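Local structure of GH127 beta-L-arabinofuranoside (Geobacillus stearothermophilus, 4QK0) at residues A[271-276]-A[341-346]; A[193-198]-A[216-221]. The protein probably hydrolyses beta-L-arabinofuranosidic bonds, as a beta-L-arabinofuranosidase of glycoside hydrolase family GH127. All blocks are in the same frame, centred on the assembly; numbering follows the deposited sequence.

Interaction 1 of 2, residues A[271-276]-A[341-346]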
loop_
_atom_site.group_PDB
_atom_site.type_symbol
_atom_site.label_atom_id
_atom_site.label_comp_id
_atom_site.label_asym_id
_atom_site.label_seq_id
_atom_site.Cartn_x
_atom_site.Cartn_y
_atom_site.Cartn_z
ATOM N N TYR A 271 12.731 21.823 -3.912
ATOM C CA TYR A 271 12.983 23.053 -4.632
ATOM C C TYR A 271 12.831 24.275 -3.706
ATOM O O TYR A 271 13.589 25.234 -3.791
ATOM C CB TYR A 271 12.042 23.208 -5.823
ATOM C CG TYR A 271 12.363 22.425 -7.053
ATOM C CD1 TYR A 271 13.408 21.515 -7.102
ATOM C CD2 TYR A 271 11.606 22.611 -8.223
ATOM C CE1 TYR A 271 13.695 20.778 -8.271
ATOM C CE2 TYR A 271 11.874 21.856 -9.374
ATOM C CZ TYR A 271 12.910 20.942 -9.392
ATOM O OH TYR A 271 13.196 20.207 -10.537
HETATM N N MSE A 272 11.857 24.221 -2.821
HETATM C CA MSE A 272 11.645 25.285 -1.869
HETATM C C MSE A 272 12.808 25.347 -0.923
HETATM O O MSE A 272 13.355 26.425 -0.683
HETATM C CB MSE A 272 10.370 25.145 -1.073
HETATM C CG MSE A 272 10.060 26.384 -0.212
HETATM SE SE MSE A 272 8.409 26.128 0.801
HETATM C CE MSE A 272 9.164 24.738 1.954
ATOM N N TYR A 273 13.242 24.212 -0.416
ATOM C CA TYR A 273 14.351 24.219 0.506
ATOM C C TYR A 273 15.588 24.719 -0.153
ATOM O O TYR A 273 16.466 25.314 0.497
ATOM C CB TYR A 273 14.620 22.850 1.118
ATOM C CG TYR A 273 13.391 22.162 1.764
ATOM C CD1 TYR A 273 12.330 22.875 2.274
ATOM C CD2 TYR A 273 13.339 20.774 1.839
ATOM C CE1 TYR A 273 11.248 22.236 2.863
ATOM C CE2 TYR A 273 12.257 20.131 2.433
ATOM C CZ TYR A 273 11.214 20.861 2.926
ATOM O OH TYR A 273 10.167 20.184 3.496
ATOM N N THR A 274 15.748 24.385 -1.414
ATOM C CA THR A 274 16.953 24.762 -2.115
ATOM C C THR A 274 17.009 26.345 -2.180
ATOM O O THR A 274 18.029 26.931 -1.910
ATOM C CB THR A 274 16.943 24.172 -3.503
ATOM O OG1 THR A 274 17.078 22.741 -3.446
ATOM C CG2 THR A 274 18.070 24.747 -4.378
ATOM N N ALA A 275 15.880 26.975 -2.462
ATOM C CA ALA A 275 15.765 28.410 -2.451
ATOM C C ALA A 275 16.022 28.995 -1.030
ATOM O O ALA A 275 16.769 29.953 -0.869
ATOM C CB ALA A 275 14.437 28.864 -2.984
HETATM N N MSE A 276 15.432 28.380 -0.026
HETATM C CA MSE A 276 15.607 28.847 1.328
HETATM C C MSE A 276 17.056 28.846 1.727
HETATM O O MSE A 276 17.507 29.794 2.356
HETATM C CB MSE A 276 14.822 28.001 2.315
HETATM C CG MSE A 276 13.321 28.202 2.105
HETATM SE SE MSE A 276 12.381 26.821 3.158
HETATM C CE MSE A 276 13.079 26.993 4.974
ATOM N N VAL A 341 19.902 16.618 -4.724
ATOM C CA VAL A 341 21.251 17.002 -5.092
ATOM C C VAL A 341 21.383 18.548 -5.149
ATOM O O VAL A 341 22.354 19.104 -4.625
ATOM C CB VAL A 341 21.657 16.402 -6.428
ATOM C CG1 VAL A 341 23.017 16.964 -6.886
ATOM C CG2 VAL A 341 21.739 14.877 -6.311
ATOM N N PHE A 342 20.432 19.211 -5.786
ATOM C CA PHE A 342 20.450 20.677 -5.870
ATOM C C PHE A 342 20.477 21.278 -4.458
ATOM O O PHE A 342 21.212 22.228 -4.205
ATOM C CB PHE A 342 19.254 21.276 -6.607
ATOM C CG PHE A 342 19.080 20.821 -8.038
ATOM C CD1 PHE A 342 20.161 20.464 -8.834
ATOM C CD2 PHE A 342 17.809 20.773 -8.596
ATOM C CE1 PHE A 342 19.972 20.063 -10.163
ATOM C CE2 PHE A 342 17.612 20.380 -9.941
ATOM C CZ PHE A 342 18.704 20.035 -10.723
ATOM N N TRP A 343 19.649 20.752 -3.576
ATOM C CA TRP A 343 19.564 21.248 -2.219
ATOM C C TRP A 343 20.906 21.126 -1.526
ATOM O O TRP A 343 21.370 22.096 -0.922
ATOM C CB TRP A 343 18.540 20.476 -1.453
ATOM C CG TRP A 343 18.268 20.995 -0.108
ATOM C CD1 TRP A 343 18.513 22.258 0.358
ATOM C CD2 TRP A 343 17.611 20.304 0.960
ATOM N NE1 TRP A 343 18.055 22.378 1.637
ATOM C CE2 TRP A 343 17.484 21.208 2.033
ATOM C CE3 TRP A 343 17.082 19.020 1.096
ATOM C CZ2 TRP A 343 16.883 20.852 3.270
ATOM C CZ3 TRP A 343 16.484 18.661 2.317
ATOM C CH2 TRP A 343 16.378 19.575 3.382
ATOM N N THR A 344 21.559 19.980 -1.663
ATOM C CA THR A 344 22.808 19.761 -0.964
ATOM C C THR A 344 23.856 20.799 -1.370
ATOM O O THR A 344 24.671 21.237 -0.571
ATOM C CB THR A 344 23.403 18.358 -1.216
ATOM O OG1 THR A 344 23.605 18.161 -2.626
ATOM C CG2 THR A 344 22.454 17.272 -0.700
ATOM N N ARG A 345 23.868 21.152 -2.627
ATOM C CA ARG A 345 24.820 22.114 -3.092
ATOM C C ARG A 345 24.641 23.471 -2.394
ATOM O O ARG A 345 25.609 24.087 -2.075
ATOM C CB ARG A 345 24.733 22.257 -4.602
ATOM C CG ARG A 345 25.971 22.898 -5.213
ATOM C CD ARG A 345 25.685 23.157 -6.667
ATOM N NE ARG A 345 26.633 24.049 -7.297
ATOM C CZ ARG A 345 26.514 24.480 -8.547
ATOM N NH1 ARG A 345 25.491 24.091 -9.310
ATOM N NH2 ARG A 345 27.422 25.299 -9.043
ATOM N N ARG A 346 23.409 23.941 -2.212
ATOM C CA ARG A 346 23.169 25.163 -1.485
ATOM C C ARG A 346 23.465 25.011 -0.008
ATOM O O ARG A 346 23.871 25.986 0.651
ATOM C CB ARG A 346 21.735 25.640 -1.646
ATOM C CG ARG A 346 21.401 26.060 -3.061
ATOM C CD ARG A 346 22.253 27.227 -3.521
ATOM N NE ARG A 346 21.717 27.902 -4.694
ATOM C CZ ARG A 346 22.260 28.979 -5.264
ATOM N NH1 ARG A 346 23.361 29.508 -4.758
ATOM N NH2 ARG A 346 21.717 29.522 -6.370
#
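Tyr273 lays its CB on one face of the Trp343 indole, a CH-pi contact with the carbon 3.7 Å from the centroid of the five-membered ring. The closest approach of the two side chains is from Tyr273 CB to Trp343 CE2, at 3.4 Å. From there the phenol ring runs on past the benzo part of the indole, its plane inclined by 45°, and Tyr273 CD2 comes within 3.6 Å of Trp343 CH2. The indole can reach Tyr273 because CG of Trp343 stands anti to the backbone N (chi1 -174°); Trp296 meets the same ring edge-to-face. Putting an alanine in place of Trp343 would probably leave Tyr273 without the surface under its CB and let its ring turn into the gap. At the midpoint Thr274 presses OG1 against the backbone of the opposing helix, 3.1 Å from Trp343 CA. That hydroxyl makes no hydrogen bond across the contact; it is satisfied by Leu270 O of its own helix. The methyl CG2 of Thr274 touches Arg346 CG at 3.8 Å, and the arginine chain, bent at chi2, goes on to salt bridges with Glu349 and Glu203. At the other end Tyr271 and Phe342 lie side by side and point the same way, Tyr271 CE1 meeting the phenylalanine edge at CD2, 4.1 Å off. The segments' axes run nearly parallel, 14° apart and 8.4 Å at closest approach: two like-directed helices of the GH127 catalytic domain, consistent with neighbouring helices of one layer in an (alpha/alpha)6 barrel.

Interaction 2 of 2, residues A[193-198]-A[216-221]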
loop_
_atom_site.group_PDB
_atom_site.type_symbol
_atom_site.label_atom_id
_atom_site.label_comp_id
_atom_site.label_asym_id
_atom_site.label_seq_id
_atom_site.Cartn_x
_atom_site.Cartn_y
_atom_site.Cartn_z
ATOM N N GLU A 193 9.953 26.786 -7.595
ATOM C CA GLU A 193 10.984 26.731 -8.625
ATOM C C GLU A 193 11.463 28.164 -8.943
ATOM O O GLU A 193 12.645 28.370 -9.137
ATOM C CB GLU A 193 10.519 26.032 -9.936
ATOM C CG GLU A 193 11.268 26.396 -11.204
ATOM C CD GLU A 193 12.695 25.888 -11.243
ATOM O OE1 GLU A 193 13.084 25.043 -10.414
ATOM O OE2 GLU A 193 13.449 26.321 -12.140
ATOM N N ILE A 194 10.550 29.097 -9.054
ATOM C CA ILE A 194 10.910 30.489 -9.414
ATOM C C ILE A 194 11.885 31.068 -8.385
ATOM O O ILE A 194 12.819 31.800 -8.746
ATOM C CB ILE A 194 9.663 31.384 -9.559
ATOM C CG1 ILE A 194 10.009 32.752 -10.171
ATOM C CG2 ILE A 194 8.975 31.622 -8.236
ATOM C CD1 ILE A 194 10.560 32.684 -11.555
ATOM N N GLU A 195 11.758 30.620 -7.139
ATOM C CA GLU A 195 12.586 31.153 -6.067
ATOM C C GLU A 195 14.061 30.778 -6.258
ATOM O O GLU A 195 14.941 31.673 -6.256
ATOM C CB GLU A 195 12.068 30.739 -4.720
ATOM C CG GLU A 195 10.610 31.059 -4.527
ATOM C CD GLU A 195 9.644 29.924 -4.949
ATOM O OE1 GLU A 195 10.095 28.974 -5.637
ATOM O OE2 GLU A 195 8.449 29.994 -4.541
ATOM N N LEU A 196 14.355 29.509 -6.524
ATOM C CA LEU A 196 15.756 29.148 -6.779
ATOM C C LEU A 196 16.287 29.702 -8.123
ATOM O O LEU A 196 17.467 29.995 -8.272
ATOM C CB LEU A 196 15.970 27.628 -6.662
ATOM C CG LEU A 196 15.343 26.698 -7.725
ATOM C CD1 LEU A 196 16.246 26.555 -8.915
ATOM C CD2 LEU A 196 15.071 25.297 -7.175
ATOM N N ALA A 197 15.402 29.823 -9.109
ATOM C CA ALA A 197 15.802 30.313 -10.386
ATOM C C ALA A 197 16.217 31.790 -10.306
ATOM O O ALA A 197 17.221 32.191 -10.839
ATOM C CB ALA A 197 14.652 30.162 -11.382
ATOM N N LEU A 198 15.417 32.572 -9.629
ATOM C CA LEU A 198 15.740 33.977 -9.371
ATOM C C LEU A 198 17.076 34.177 -8.680
ATOM O O LEU A 198 17.783 35.112 -9.011
ATOM C CB LEU A 198 14.627 34.656 -8.563
ATOM C CG LEU A 198 13.375 34.937 -9.362
ATOM C CD1 LEU A 198 12.225 35.411 -8.486
ATOM C CD2 LEU A 198 13.642 35.966 -10.465
ATOM N N TYR A 216 10.848 37.612 -1.402
ATOM C CA TYR A 216 9.443 37.897 -1.247
ATOM C C TYR A 216 8.607 36.590 -1.384
ATOM O O TYR A 216 7.700 36.331 -0.611
ATOM C CB TYR A 216 8.902 38.960 -2.264
ATOM C CG TYR A 216 7.434 38.739 -2.460
ATOM C CD1 TYR A 216 6.521 39.129 -1.510
ATOM C CD2 TYR A 216 6.968 37.990 -3.542
ATOM C CE1 TYR A 216 5.169 38.847 -1.676
ATOM C CE2 TYR A 216 5.631 37.719 -3.713
ATOM C CZ TYR A 216 4.752 38.107 -2.791
ATOM O OH TYR A 216 3.414 37.780 -2.974
ATOM N N PHE A 217 8.878 35.809 -2.420
ATOM C CA PHE A 217 8.051 34.593 -2.677
ATOM C C PHE A 217 8.131 33.580 -1.506
ATOM O O PHE A 217 7.148 33.029 -1.079
ATOM C CB PHE A 217 8.522 33.927 -3.972
ATOM C CG PHE A 217 7.956 34.554 -5.243
ATOM C CD1 PHE A 217 6.612 34.710 -5.421
ATOM C CD2 PHE A 217 8.790 34.955 -6.241
ATOM C CE1 PHE A 217 6.096 35.236 -6.598
ATOM C CE2 PHE A 217 8.295 35.461 -7.423
ATOM C CZ PHE A 217 6.939 35.618 -7.609
ATOM N N ILE A 218 9.331 33.405 -0.995
ATOM C CA ILE A 218 9.571 32.571 0.163
ATOM C C ILE A 218 8.921 33.115 1.441
ATOM O O ILE A 218 8.276 32.353 2.165
ATOM C CB ILE A 218 11.092 32.356 0.352
ATOM C CG1 ILE A 218 11.666 31.512 -0.793
ATOM C CG2 ILE A 218 11.414 31.732 1.689
ATOM C CD1 ILE A 218 11.095 30.115 -0.910
ATOM N N ASP A 219 9.052 34.413 1.711
ATOM C CA ASP A 219 8.466 34.970 2.945
ATOM C C ASP A 219 6.977 35.040 2.897
ATOM O O ASP A 219 6.347 34.992 3.936
ATOM C CB ASP A 219 9.028 36.376 3.311
ATOM C CG ASP A 219 10.493 36.335 3.640
ATOM O OD1 ASP A 219 11.004 35.260 4.095
ATOM O OD2 ASP A 219 11.148 37.389 3.454
ATOM N N GLN A 220 6.403 35.104 1.711
ATOM C CA GLN A 220 4.952 35.236 1.615
ATOM C C GLN A 220 4.184 33.902 1.714
ATOM O O GLN A 220 3.019 33.871 2.099
ATOM C CB GLN A 220 4.582 35.863 0.297
ATOM C CG GLN A 220 3.156 36.355 0.271
ATOM C CD GLN A 220 2.891 37.489 1.267
ATOM O OE1 GLN A 220 3.777 38.239 1.634
ATOM N NE2 GLN A 220 1.654 37.611 1.681
ATOM N N ARG A 221 4.861 32.813 1.366
ATOM C CA ARG A 221 4.256 31.484 1.353
ATOM C C ARG A 221 3.731 31.103 2.706
ATOM O O ARG A 221 4.433 31.189 3.728
ATOM C CB ARG A 221 5.247 30.434 0.876
ATOM C CG ARG A 221 4.593 29.248 0.242
ATOM C CD ARG A 221 5.607 28.192 -0.159
ATOM N NE ARG A 221 4.957 27.204 -1.027
ATOM C CZ ARG A 221 4.705 27.380 -2.328
ATOM N NH1 ARG A 221 5.042 28.523 -2.923
ATOM N NH2 ARG A 221 4.111 26.419 -3.039
HETATM O O HOH W 1 6.989 30.472 -2.423
#
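The Phe217 ring is held between Ile194 and Tyr216. Ile194 CG2 sits over one face, 4.2 Å from the ring centroid in a CH-pi contact, while Tyr216 CD2, from the phenylalanine's own helix, covers the opposite face. At the edge comes Leu198 CD1, 4.1 Å from Phe217 CE2, so Ile194 and Leu198, one helical turn apart, both meet the CD2-CE2 side of the ring, one over the face and one at the edge. The other flat group, the Glu195 carboxylate, stands almost upright to that ring, the planes 83° apart. Glu195 CG packs on Phe217 CB at 3.6 Å and also against the CD1 end of Ile218, so the aliphatic part of the glutamate belongs to the apolar seam. A bend at chi2 (91°) then turns the carboxylate so that its two oxygens serve different partners. OE1 of Glu195 accepts a hydrogen bond from the backbone N-H of Glu193, the N-cap residue of the helix, N to OE1 2.9 Å. OE2 of Glu195 accepts one from a water oxygen 2.6 Å away; the same water donates to Phe217 O and accepts from Arg221 NH1 at 2.8 Å. Glu195 OE2 and Arg221 NH1 are 4.0 Å apart, the oxygen well out of the guanidinium plane, so the water bridges them without a direct salt bridge, though the opposite charges probably still stabilise each other. Arg221 NH2 is fixed by the carbonyls of His250 and Asp189. Successive helices 194-205 and 208-220, joined by a short turn and running at 148° in these segments, form an antiparallel helical hairpin of the kind from which six-hairpin glycosidase domains are built.

Helix 266-283 joins the two contacts: in interaction 1 it packs on helix 334-350, and it also bears on the hairpin of interaction 2. The contact centres lie about 12 Å apart, and they touch directly. Ala275 CB reaches Glu195 CB at 3.5 Å on the first helix of the hairpin; Ile218 of the second packs on Leu279, and just past that helix Arg221 CD lies 3.6 Å from Met272 SE. Leu196 packs on both Tyr271 and Thr274, linking the hairpin to side chains that also touch helix 334-350. Everything lies in the GH127 catalytic domain, in its helical interior; no bound ligand marks the active site, so the distance of these contacts from it is left open.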